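Local structure of catechol 1,2-dioxygenase (Acinetobacter sp., 1DMH) at residues P102-G107 against L237-N242; E154-N159 against H224-V229; N220-I225 against Y250-Y255. The protein uses a bound ferric ion to catalyse the intradiol ring cleavage of catechol with molecular oxygen, giving cis,cis-muconate in the beta-ketoadipate pathway. All coordinates share one frame; numbering follows the deposited sequence.

Interaction 1 (P102-G107 against L237-N242); sequences PRTIEG and LTTQIN
In the substrate-pocket wall of this intradiol dioxygenase, the loop after helix 80-94 runs, at residues 102-107, across strand 237-242 of the central beta sheet, at 81° to it. Thr104 and Thr239 mark the crossing. Two hydrogen bonds hold the loop there. The hydroxyl OG1 of Thr239 donates to the carbonyl O of Pro102 at 2.8 Å, a proline supplying an acceptor but no N-H of its own. The backbone N of Thr104 donates to Thr238 O over 3.1 Å, and the CA of Arg103 makes a C-H...O contact with that same oxygen.

Threonine suits both sides of the crossing because it offers a hydroxyl and a methyl on one branch point. Thr104 turns its methyl CG2 against CG of Gln240 at 3.6 Å, while its OG1, placed opposite the backbone N (chi1 -163°), bonds to Ala256 O. Thr238 splits its duties likewise: CG2 packs 3.7 Å from CA of Glu106, and OG1 shares water 2 with Glu106 OE1, to which the water donates. A second water bridges the backbones, donating to Ile105 O at 2.8 Å and to Thr239 O at 2.9 Å.

Charged ends are settled beyond the crossing: Arg103 forms salt bridges with Asp89 and Asp92 of helix 80-94, Glu106 with Arg308. The loop is thus fastened between helix and sheet just before Gly107, which touches the bound 4-methylcatechol; at its backbone angles a CB would press on the carbonyl O of Glu106, so glycine fits there. Gln240 lies beside the iron ligands His224 and His226, so the crossing forms part of the wall of the substrate pocket.

Interaction 2 (E154-N159 against H224-V229); sequences EIWHAN and HIHYFV. With FE (Fe (III) ion), chain C; MCT (4-methylcatechol), chain D.
Trp156 and His226 face each other across neighbouring antiparallel strands and, with Phe228, build an aromatic cluster. The five-membered ring of Trp156 and the imidazole of His226 make an offset stack, with planes only 8° apart and centroids separated by 4.3 Å; the indole's six-membered ring lies over the His226 CB. That outer ring also turns its edge, at CZ3 and CH2, toward the face of Phe228, in an edge-to-face pair with centroids 5.0 Å apart. A chi1 of 68° sets CG of Trp156 between its backbone N and carbonyl carbon, which swings the broad indole over the next strand. On the other side of the sheet Ile155 meets Ile225 methyl to methyl through their CG2 atoms, and its CD1 lies 3.9 Å from Tyr227 CE2.

Glu154 and Phe228 form a hydrogen-bonded antiparallel pair: the N of Glu154 donates to Phe228 O at 2.6 Å, and Phe228 N returns a bond to Glu154 O. Glu154 CB rests on Phe228 CB, and its carboxylate OE1 hydrogen-bonds to Tyr110 OH. Further along, His226 N donates to Trp156 O at 3.0 Å; the reverse bond is weak.

At the polar end the ferric ion is bound by His226 NE2 at 2.1 Å and His224 NE2 at 2.0 Å, with both 4-methylcatechol oxygens and Tyr164. The stacked indole probably limits how the His226 ring can turn, consistent with a second-shell role in the non-haem ferric site of intradiol dioxygenases.

Interaction 3 (N220-I225 against Y250-Y255); sequences NRPAHI and YDDFAY. With FE (Fe (III) ion), chain C; MCT (4-methylcatechol), chain D.
Arg221 and Asp252 meet side-on in a two-bond salt bridge, the feature that ties residues 220-225 to an Asx turn beside the active site. Their guanidinium and carboxylate planes are nearly coplanar, 8° apart. Arg221 NE donates to Asp252 OD1 at 2.9 Å and NH2 to OD2 at 2.7 Å, each oxygen being approached on its syn side. Arginine suits this place because its flat head can serve the carboxylate and still send a third nitrogen elsewhere: NH1 points to the substrate and makes a weak hydrogen bond to O3 of 4-methylcatechol. The positive head would probably favour the anionic form of that oxygen.

The carboxylate itself is held by several donors. Asp252 carries CG opposite its backbone N (chi1 177°), which lets OD1 also accept from Ala254 N at 3.1 Å. This bond comes from above the carboxylate plane, on the opposite face from Arg221 NE, and closes the Asx turn; OD2 accepts from Ala256 N as well. A type I beta turn spans Asp252 to Tyr255.

Apolar groups guide the long arginine chain, which bends at its middle torsions. Arg221 CG lies at the edge of the Phe253 ring, 3.4 Å from CE1, the two side chains crossing at about a right angle. The ring reaches on to the substrate methyl, with CZ 4.0 Å from the C atom of 4-methylcatechol. Ala254 sets its CB over one face of the guanidinium, toward the rim. Pro222 packs CD against CB of Asp252, and its carbonyl fixes the iron ligand His224: ND1 donates to Pro222 O in the ring plane. Between the backbones, Phe253 N donates to Asn220 O over 2.9 Å at a 163° N-H...O angle.

Overall arrangement
All three contacts are largely buried and gather round one sheet, in which strand 220-230 lies between strands 152-157 and 237-243. Interactions 2 and 3 share His224 and Ile225 on that strand, and both touch the ferric ion and its substrate; interaction 1 reaches the site from the neighbouring strand, where Ile241 N bonds to Ile225 O. Their chemistry follows their place: interaction 2 is largely regular antiparallel pairing with an aromatic cluster, interaction 1 a loop crossing secured by threonines and waters, and interaction 3 an ionic contact that also includes the exposed Asp251. Its Tyr255 packs edge-to-face with Phe14 of the second subunit.

Interaction 1 (P102-G107 against L237-N242)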
loop_
_atom_site.group_PDB
_atom_site.type_symbol
_atom_site.label_atom_id
_atom_site.label_comp_id
_atom_site.label_asym_id
_atom_site.label_seq_id
_atom_site.Cartn_x
_atom_site.Cartn_y
_atom_site.Cartn_z
ATOM N N PRO A 102 -13.395 -19.565 -21.629
ATOM C CA PRO A 102 -12.826 -18.256 -21.295
ATOM C C PRO A 102 -12.151 -18.244 -19.939
ATOM O O PRO A 102 -12.678 -18.817 -18.993
ATOM C CB PRO A 102 -14.055 -17.341 -21.268
ATOM C CG PRO A 102 -15.034 -18.037 -22.165
ATOM C CD PRO A 102 -14.861 -19.452 -21.709
ATOM N N ARG A 103 -11.000 -17.584 -19.841
ATOM C CA ARG A 103 -10.318 -17.466 -18.557
ATOM C C ARG A 103 -10.975 -16.318 -17.808
ATOM O O ARG A 103 -11.645 -15.483 -18.412
ATOM C CB ARG A 103 -8.840 -17.082 -18.744
ATOM C CG ARG A 103 -8.635 -15.776 -19.523
ATOM C CD ARG A 103 -7.240 -15.206 -19.321
ATOM N NE ARG A 103 -6.177 -16.153 -19.650
ATOM C CZ ARG A 103 -5.795 -16.471 -20.884
ATOM N NH1 ARG A 103 -6.372 -15.900 -21.932
ATOM N NH2 ARG A 103 -4.813 -17.351 -21.067
ATOM N N THR A 104 -10.826 -16.289 -16.492
ATOM C CA THR A 104 -11.267 -15.111 -15.755
ATOM C C THR A 104 -10.446 -15.069 -14.475
ATOM O O THR A 104 -9.605 -15.944 -14.272
ATOM C CB THR A 104 -12.825 -14.970 -15.539
ATOM O OG1 THR A 104 -13.077 -13.606 -15.166
ATOM C CG2 THR A 104 -13.370 -15.878 -14.447
ATOM N N ILE A 105 -10.662 -14.081 -13.614
ATOM C CA ILE A 105 -9.767 -13.951 -12.467
ATOM C C ILE A 105 -9.780 -15.041 -11.409
ATOM O O ILE A 105 -10.794 -15.690 -11.141
ATOM C CB ILE A 105 -9.889 -12.533 -11.779
ATOM C CG1 ILE A 105 -11.129 -12.452 -10.867
ATOM C CG2 ILE A 105 -9.930 -11.444 -12.870
ATOM C CD1 ILE A 105 -11.185 -11.168 -10.038
ATOM N N GLU A 106 -8.609 -15.250 -10.834
ATOM C CA GLU A 106 -8.431 -16.238 -9.800
ATOM C C GLU A 106 -9.033 -15.729 -8.503
ATOM O O GLU A 106 -9.666 -16.484 -7.776
ATOM C CB GLU A 106 -6.927 -16.518 -9.607
ATOM C CG GLU A 106 -6.594 -17.478 -8.478
ATOM C CD GLU A 106 -5.092 -17.692 -8.337
ATOM O OE1 GLU A 106 -4.356 -17.567 -9.345
ATOM O OE2 GLU A 106 -4.644 -18.006 -7.221
ATOM N N GLY A 107 -8.853 -14.450 -8.206
ATOM C CA GLY A 107 -9.357 -13.947 -6.935
ATOM C C GLY A 107 -8.273 -14.244 -5.904
ATOM O O GLY A 107 -7.366 -15.039 -6.172
ATOM N N LEU A 237 -5.832 -23.860 -16.735
ATOM C CA LEU A 237 -6.990 -22.988 -16.942
ATOM C C LEU A 237 -7.447 -22.409 -15.612
ATOM O O LEU A 237 -7.590 -23.134 -14.636
ATOM C CB LEU A 237 -8.177 -23.790 -17.528
ATOM C CG LEU A 237 -9.326 -23.189 -18.365
ATOM C CD1 LEU A 237 -10.542 -24.018 -18.099
ATOM C CD2 LEU A 237 -9.538 -21.731 -18.119
ATOM N N THR A 238 -7.670 -21.103 -15.570
ATOM C CA THR A 238 -8.197 -20.455 -14.378
ATOM C C THR A 238 -9.510 -19.831 -14.833
ATOM O O THR A 238 -9.524 -19.063 -15.794
ATOM C CB THR A 238 -7.281 -19.321 -13.852
ATOM O OG1 THR A 238 -6.041 -19.888 -13.420
ATOM C CG2 THR A 238 -7.950 -18.556 -12.671
ATOM N N THR A 239 -10.620 -20.158 -14.175
ATOM C CA THR A 239 -11.873 -19.576 -14.595
ATOM C C THR A 239 -12.889 -19.698 -13.459
ATOM O O THR A 239 -12.541 -20.063 -12.338
ATOM C CB THR A 239 -12.399 -20.275 -15.914
ATOM O OG1 THR A 239 -13.486 -19.517 -16.453
ATOM C CG2 THR A 239 -12.898 -21.689 -15.638
ATOM N N GLN A 240 -14.139 -19.351 -13.725
ATOM C CA GLN A 240 -15.147 -19.496 -12.681
ATOM C C GLN A 240 -16.494 -19.514 -13.373
ATOM O O GLN A 240 -16.583 -19.179 -14.561
ATOM C CB GLN A 240 -15.112 -18.317 -11.717
ATOM C CG GLN A 240 -15.919 -17.162 -12.228
ATOM C CD GLN A 240 -15.963 -15.952 -11.304
ATOM O OE1 GLN A 240 -16.829 -15.070 -11.487
ATOM N NE2 GLN A 240 -15.045 -15.878 -10.338
ATOM N N ILE A 241 -17.527 -19.950 -12.663
ATOM C CA ILE A 241 -18.866 -19.898 -13.241
ATOM C C ILE A 241 -19.737 -19.071 -12.321
ATOM O O ILE A 241 -19.524 -19.040 -11.114
ATOM C CB ILE A 241 -19.500 -21.293 -13.484
ATOM C CG1 ILE A 241 -19.477 -22.150 -12.221
ATOM C CG2 ILE A 241 -18.793 -21.944 -14.656
ATOM C CD1 ILE A 241 -20.081 -23.552 -12.399
ATOM N N ASN A 242 -20.676 -18.366 -12.936
ATOM C CA ASN A 242 -21.622 -17.492 -12.260
ATOM C C ASN A 242 -22.971 -18.166 -12.210
ATOM O O ASN A 242 -23.418 -18.735 -13.209
ATOM C CB ASN A 242 -21.782 -16.197 -13.051
ATOM C CG ASN A 242 -20.637 -15.299 -12.883
ATOM O OD1 ASN A 242 -20.513 -14.664 -11.844
ATOM N ND2 ASN A 242 -19.744 -15.251 -13.877
HETATM O O HOH W 1 -11.089 -18.415 -10.393
HETATM O O HOH W 2 -4.381 -18.313 -11.959
#

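Interaction 2 (E154-N159 against H224-V229)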
loop_
_atom_site.group_PDB
_atom_site.type_symbol
_atom_site.label_atom_id
_atom_site.label_comp_id
_atom_site.label_asym_id
_atom_site.label_seq_id
_atom_site.Cartn_x
_atom_site.Cartn_y
_atom_site.Cartn_z
ATOM N N GLU A 154 -9.729 -28.314 -9.787
ATOM C CA GLU A 154 -9.753 -27.753 -8.444
ATOM C C GLU A 154 -10.902 -26.758 -8.325
ATOM O O GLU A 154 -11.001 -25.830 -9.112
ATOM C CB GLU A 154 -8.441 -27.058 -8.132
ATOM C CG GLU A 154 -7.275 -27.997 -8.232
ATOM C CD GLU A 154 -5.975 -27.331 -7.849
ATOM O OE1 GLU A 154 -5.829 -26.927 -6.677
ATOM O OE2 GLU A 154 -5.107 -27.210 -8.729
ATOM N N ILE A 155 -11.754 -26.968 -7.324
ATOM C CA ILE A 155 -12.927 -26.142 -7.101
ATOM C C ILE A 155 -12.964 -25.566 -5.696
ATOM O O ILE A 155 -12.644 -26.253 -4.724
ATOM C CB ILE A 155 -14.204 -26.980 -7.307
ATOM C CG1 ILE A 155 -14.118 -27.697 -8.662
ATOM C CG2 ILE A 155 -15.447 -26.092 -7.236
ATOM C CD1 ILE A 155 -15.361 -28.440 -9.026
ATOM N N TRP A 156 -13.333 -24.300 -5.574
ATOM C CA TRP A 156 -13.454 -23.712 -4.249
ATOM C C TRP A 156 -14.537 -22.667 -4.354
ATOM O O TRP A 156 -14.702 -22.061 -5.410
ATOM C CB TRP A 156 -12.096 -23.150 -3.740
ATOM C CG TRP A 156 -11.463 -21.928 -4.412
ATOM C CD1 TRP A 156 -11.460 -20.640 -3.942
ATOM C CD2 TRP A 156 -10.706 -21.909 -5.630
ATOM N NE1 TRP A 156 -10.747 -19.823 -4.793
ATOM C CE2 TRP A 156 -10.273 -20.577 -5.836
ATOM C CE3 TRP A 156 -10.350 -22.893 -6.572
ATOM C CZ2 TRP A 156 -9.506 -20.198 -6.943
ATOM C CZ3 TRP A 156 -9.588 -22.520 -7.678
ATOM C CH2 TRP A 156 -9.174 -21.179 -7.850
ATOM N N HIS A 157 -15.309 -22.490 -3.289
ATOM C CA HIS A 157 -16.400 -21.514 -3.303
ATOM C C HIS A 157 -16.844 -21.147 -1.893
ATOM O O HIS A 157 -16.394 -21.748 -0.920
ATOM C CB HIS A 157 -17.576 -22.060 -4.123
ATOM C CG HIS A 157 -18.264 -23.246 -3.502
ATOM N ND1 HIS A 157 -19.233 -23.126 -2.523
ATOM C CD2 HIS A 157 -18.133 -24.577 -3.738
ATOM C CE1 HIS A 157 -19.668 -24.331 -2.186
ATOM N NE2 HIS A 157 -19.016 -25.229 -2.908
ATOM N N ALA A 158 -17.726 -20.158 -1.792
ATOM C CA ALA A 158 -18.219 -19.668 -0.506
ATOM C C ALA A 158 -19.479 -20.391 -0.015
ATOM O O ALA A 158 -20.096 -21.148 -0.768
ATOM C CB ALA A 158 -18.492 -18.155 -0.612
ATOM N N ASN A 159 -19.844 -20.163 1.249
ATOM C CA ASN A 159 -21.050 -20.773 1.789
ATOM C C ASN A 159 -22.185 -19.785 1.574
ATOM O O ASN A 159 -22.007 -18.814 0.837
ATOM C CB ASN A 159 -20.909 -21.135 3.282
ATOM C CG ASN A 159 -20.597 -19.938 4.174
ATOM O OD1 ASN A 159 -20.831 -18.780 3.809
ATOM N ND2 ASN A 159 -20.097 -20.227 5.377
ATOM N N HIS A 224 -20.664 -17.358 -7.239
ATOM C CA HIS A 224 -19.793 -17.978 -8.238
ATOM C C HIS A 224 -18.970 -19.129 -7.639
ATOM O O HIS A 224 -18.830 -19.256 -6.414
ATOM C CB HIS A 224 -18.815 -16.944 -8.791
ATOM C CG HIS A 224 -17.945 -16.350 -7.733
ATOM N ND1 HIS A 224 -18.404 -15.395 -6.847
ATOM C CD2 HIS A 224 -16.693 -16.666 -7.333
ATOM C CE1 HIS A 224 -17.468 -15.146 -5.948
ATOM N NE2 HIS A 224 -16.420 -15.905 -6.220
ATOM N N ILE A 225 -18.432 -19.955 -8.533
ATOM C CA ILE A 225 -17.619 -21.115 -8.157
ATOM C C ILE A 225 -16.309 -21.039 -8.945
ATOM O O ILE A 225 -16.328 -20.872 -10.160
ATOM C CB ILE A 225 -18.366 -22.418 -8.498
ATOM C CG1 ILE A 225 -19.675 -22.470 -7.693
ATOM C CG2 ILE A 225 -17.472 -23.635 -8.209
ATOM C CD1 ILE A 225 -20.628 -23.578 -8.118
ATOM N N HIS A 226 -15.182 -21.149 -8.247
ATOM C CA HIS A 226 -13.855 -21.073 -8.871
ATOM C C HIS A 226 -13.367 -22.428 -9.387
ATOM O O HIS A 226 -13.670 -23.460 -8.801
ATOM C CB HIS A 226 -12.826 -20.594 -7.844
ATOM C CG HIS A 226 -13.030 -19.187 -7.389
ATOM N ND1 HIS A 226 -12.483 -18.103 -8.053
ATOM C CD2 HIS A 226 -13.729 -18.681 -6.344
ATOM C CE1 HIS A 226 -12.837 -16.991 -7.430
ATOM N NE2 HIS A 226 -13.591 -17.314 -6.394
ATOM N N TYR A 227 -12.585 -22.395 -10.463
ATOM C CA TYR A 227 -11.979 -23.583 -11.041
ATOM C C TYR A 227 -10.513 -23.361 -11.433
ATOM O O TYR A 227 -10.139 -22.285 -11.917
ATOM C CB TYR A 227 -12.642 -23.988 -12.364
ATOM C CG TYR A 227 -13.994 -24.640 -12.315
ATOM C CD1 TYR A 227 -15.155 -23.883 -12.151
ATOM C CD2 TYR A 227 -14.110 -26.019 -12.484
ATOM C CE1 TYR A 227 -16.417 -24.490 -12.164
ATOM C CE2 TYR A 227 -15.353 -26.646 -12.498
ATOM C CZ TYR A 227 -16.503 -25.881 -12.343
ATOM O OH TYR A 227 -17.727 -26.502 -12.386
ATOM N N PHE A 228 -9.712 -24.408 -11.225
ATOM C CA PHE A 228 -8.335 -24.514 -11.708
ATOM C C PHE A 228 -8.478 -25.879 -12.410
ATOM O O PHE A 228 -9.045 -26.815 -11.843
ATOM C CB PHE A 228 -7.299 -24.703 -10.607
ATOM C CG PHE A 228 -6.622 -23.448 -10.164
ATOM C CD1 PHE A 228 -6.526 -22.335 -10.996
ATOM C CD2 PHE A 228 -6.053 -23.389 -8.913
ATOM C CE1 PHE A 228 -5.866 -21.170 -10.559
ATOM C CE2 PHE A 228 -5.394 -22.237 -8.465
ATOM C CZ PHE A 228 -5.300 -21.125 -9.291
ATOM N N VAL A 229 -8.035 -25.980 -13.653
ATOM C CA VAL A 229 -8.045 -27.268 -14.318
ATOM C C VAL A 229 -6.656 -27.396 -14.945
ATOM O O VAL A 229 -6.199 -26.507 -15.676
ATOM C CB VAL A 229 -9.117 -27.378 -15.437
ATOM C CG1 VAL A 229 -9.119 -28.812 -16.027
ATOM C CG2 VAL A 229 -10.500 -27.053 -14.875
HETATM FE FE FE C . -14.690 -16.042 -5.148
HETATM C C1 MCT D . -12.684 -11.395 -4.999
HETATM C C2 MCT D . -12.640 -12.561 -5.783
HETATM C C3 MCT D . -13.361 -13.690 -5.342
HETATM O O3 MCT D . -13.330 -14.834 -6.096
HETATM C C4 MCT D . -14.101 -13.673 -4.171
HETATM O O4 MCT D . -14.788 -14.799 -3.792
HETATM C C5 MCT D . -14.160 -12.549 -3.391
HETATM C C6 MCT D . -13.409 -11.345 -3.834
HETATM C C MCT D . -11.902 -10.150 -5.458
HETATM O O HOH W 3 -17.857 -18.340 -4.005
HETATM O O HOH W 4 -12.626 -14.663 -4.456
#

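Interaction 3 (N220-I225 against Y250-Y255)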
loop_
_atom_site.group_PDB
_atom_site.type_symbol
_atom_site.label_atom_id
_atom_site.label_comp_id
_atom_site.label_asym_id
_atom_site.label_seq_id
_atom_site.Cartn_x
_atom_site.Cartn_y
_atom_site.Cartn_z
ATOM N N ASN A 220 -19.812 -5.722 -4.203
ATOM C CA ASN A 220 -20.407 -7.054 -4.310
ATOM C C ASN A 220 -20.032 -7.905 -5.507
ATOM O O ASN A 220 -19.790 -7.398 -6.602
ATOM C CB ASN A 220 -21.918 -6.928 -4.310
ATOM C CG ASN A 220 -22.424 -6.202 -3.098
ATOM O OD1 ASN A 220 -22.199 -6.627 -1.960
ATOM N ND2 ASN A 220 -23.100 -5.083 -3.325
ATOM N N ARG A 221 -20.020 -9.217 -5.283
ATOM C CA ARG A 221 -19.750 -10.187 -6.336
ATOM C C ARG A 221 -20.943 -11.133 -6.391
ATOM O O ARG A 221 -21.535 -11.454 -5.357
ATOM C CB ARG A 221 -18.502 -11.050 -6.035
ATOM C CG ARG A 221 -17.172 -10.297 -5.859
ATOM C CD ARG A 221 -16.036 -11.163 -6.356
ATOM N NE ARG A 221 -16.256 -11.402 -7.778
ATOM C CZ ARG A 221 -15.671 -12.339 -8.510
ATOM N NH1 ARG A 221 -14.789 -13.171 -7.966
ATOM N NH2 ARG A 221 -16.023 -12.478 -9.791
ATOM N N PRO A 222 -21.352 -11.537 -7.600
ATOM C CA PRO A 222 -22.474 -12.472 -7.739
ATOM C C PRO A 222 -22.019 -13.853 -7.198
ATOM O O PRO A 222 -20.816 -14.084 -7.022
ATOM C CB PRO A 222 -22.697 -12.490 -9.250
ATOM C CG PRO A 222 -21.269 -12.239 -9.803
ATOM C CD PRO A 222 -20.886 -11.078 -8.928
ATOM N N ALA A 223 -22.956 -14.758 -6.916
ATOM C CA ALA A 223 -22.601 -16.103 -6.439
ATOM C C ALA A 223 -21.812 -16.768 -7.573
ATOM O O ALA A 223 -22.244 -16.752 -8.719
ATOM C CB ALA A 223 -23.858 -16.897 -6.133
ATOM N N HIS A 224 -20.664 -17.358 -7.239
ATOM C CA HIS A 224 -19.793 -17.978 -8.238
ATOM C C HIS A 224 -18.970 -19.129 -7.639
ATOM O O HIS A 224 -18.830 -19.256 -6.414
ATOM C CB HIS A 224 -18.815 -16.944 -8.791
ATOM C CG HIS A 224 -17.945 -16.350 -7.733
ATOM N ND1 HIS A 224 -18.404 -15.395 -6.847
ATOM C CD2 HIS A 224 -16.693 -16.666 -7.333
ATOM C CE1 HIS A 224 -17.468 -15.146 -5.948
ATOM N NE2 HIS A 224 -16.420 -15.905 -6.220
ATOM N N ILE A 225 -18.432 -19.955 -8.533
ATOM C CA ILE A 225 -17.619 -21.115 -8.157
ATOM C C ILE A 225 -16.309 -21.039 -8.945
ATOM O O ILE A 225 -16.328 -20.872 -10.160
ATOM C CB ILE A 225 -18.366 -22.418 -8.498
ATOM C CG1 ILE A 225 -19.675 -22.470 -7.693
ATOM C CG2 ILE A 225 -17.472 -23.635 -8.209
ATOM C CD1 ILE A 225 -20.628 -23.578 -8.118
ATOM N N TYR A 250 -24.094 -9.222 -13.914
ATOM C CA TYR A 250 -23.431 -8.329 -14.849
ATOM C C TYR A 250 -23.016 -7.025 -14.194
ATOM O O TYR A 250 -22.928 -5.983 -14.850
ATOM C CB TYR A 250 -24.342 -8.059 -16.054
ATOM C CG TYR A 250 -24.793 -9.328 -16.741
ATOM C CD1 TYR A 250 -23.973 -9.971 -17.680
ATOM C CD2 TYR A 250 -26.000 -9.947 -16.387
ATOM C CE1 TYR A 250 -24.340 -11.205 -18.250
ATOM C CE2 TYR A 250 -26.380 -11.183 -16.949
ATOM C CZ TYR A 250 -25.546 -11.804 -17.876
ATOM O OH TYR A 250 -25.922 -13.023 -18.419
ATOM N N ASP A 251 -22.742 -7.083 -12.897
ATOM C CA ASP A 251 -22.363 -5.890 -12.187
ATOM C C ASP A 251 -21.487 -6.300 -11.020
ATOM O O ASP A 251 -21.686 -5.898 -9.876
ATOM C CB ASP A 251 -23.633 -5.155 -11.746
ATOM C CG ASP A 251 -23.346 -3.832 -11.070
ATOM O OD1 ASP A 251 -22.284 -3.222 -11.342
ATOM O OD2 ASP A 251 -24.213 -3.385 -10.284
ATOM N N ASP A 252 -20.506 -7.121 -11.351
ATOM C CA ASP A 252 -19.531 -7.662 -10.412
ATOM C C ASP A 252 -18.516 -6.544 -10.092
ATOM O O ASP A 252 -18.019 -5.905 -11.013
ATOM C CB ASP A 252 -18.889 -8.853 -11.125
ATOM C CG ASP A 252 -17.804 -9.514 -10.344
ATOM O OD1 ASP A 252 -17.641 -9.271 -9.129
ATOM O OD2 ASP A 252 -17.101 -10.329 -10.978
ATOM N N PHE A 253 -18.210 -6.301 -8.819
ATOM C CA PHE A 253 -17.253 -5.246 -8.505
ATOM C C PHE A 253 -15.829 -5.626 -8.970
ATOM O O PHE A 253 -14.962 -4.760 -9.111
ATOM C CB PHE A 253 -17.247 -4.919 -6.990
ATOM C CG PHE A 253 -16.179 -5.644 -6.186
ATOM C CD1 PHE A 253 -16.383 -6.937 -5.707
ATOM C CD2 PHE A 253 -14.958 -5.015 -5.906
ATOM C CE1 PHE A 253 -15.365 -7.593 -4.945
ATOM C CE2 PHE A 253 -13.954 -5.660 -5.159
ATOM C CZ PHE A 253 -14.162 -6.951 -4.679
ATOM N N ALA A 254 -15.606 -6.921 -9.208
ATOM C CA ALA A 254 -14.299 -7.405 -9.662
ATOM C C ALA A 254 -14.263 -7.632 -11.172
ATOM O O ALA A 254 -13.272 -8.151 -11.698
ATOM C CB ALA A 254 -13.933 -8.698 -8.933
ATOM N N TYR A 255 -15.346 -7.276 -11.860
ATOM C CA TYR A 255 -15.422 -7.386 -13.329
ATOM C C TYR A 255 -14.964 -8.736 -13.909
ATOM O O TYR A 255 -14.323 -8.799 -14.962
ATOM C CB TYR A 255 -14.570 -6.281 -13.950
ATOM C CG TYR A 255 -14.868 -4.923 -13.388
ATOM C CD1 TYR A 255 -16.016 -4.241 -13.775
ATOM C CD2 TYR A 255 -14.006 -4.311 -12.460
ATOM C CE1 TYR A 255 -16.311 -2.973 -13.263
ATOM C CE2 TYR A 255 -14.292 -3.036 -11.939
ATOM C CZ TYR A 255 -15.452 -2.384 -12.356
ATOM O OH TYR A 255 -15.776 -1.140 -11.886
HETATM FE FE FE C . -14.690 -16.042 -5.148
HETATM C C1 MCT D . -12.684 -11.395 -4.999
HETATM C C2 MCT D . -12.640 -12.561 -5.783
HETATM C C3 MCT D . -13.361 -13.690 -5.342
HETATM O O3 MCT D . -13.330 -14.834 -6.096
HETATM C C4 MCT D . -14.101 -13.673 -4.171
HETATM O O4 MCT D . -14.788 -14.799 -3.792
HETATM C C5 MCT D . -14.160 -12.549 -3.391
HETATM C C6 MCT D . -13.409 -11.345 -3.834
HETATM C C MCT D . -11.902 -10.150 -5.458
HETATM O O HOH W 4 -12.626 -14.663 -4.456
#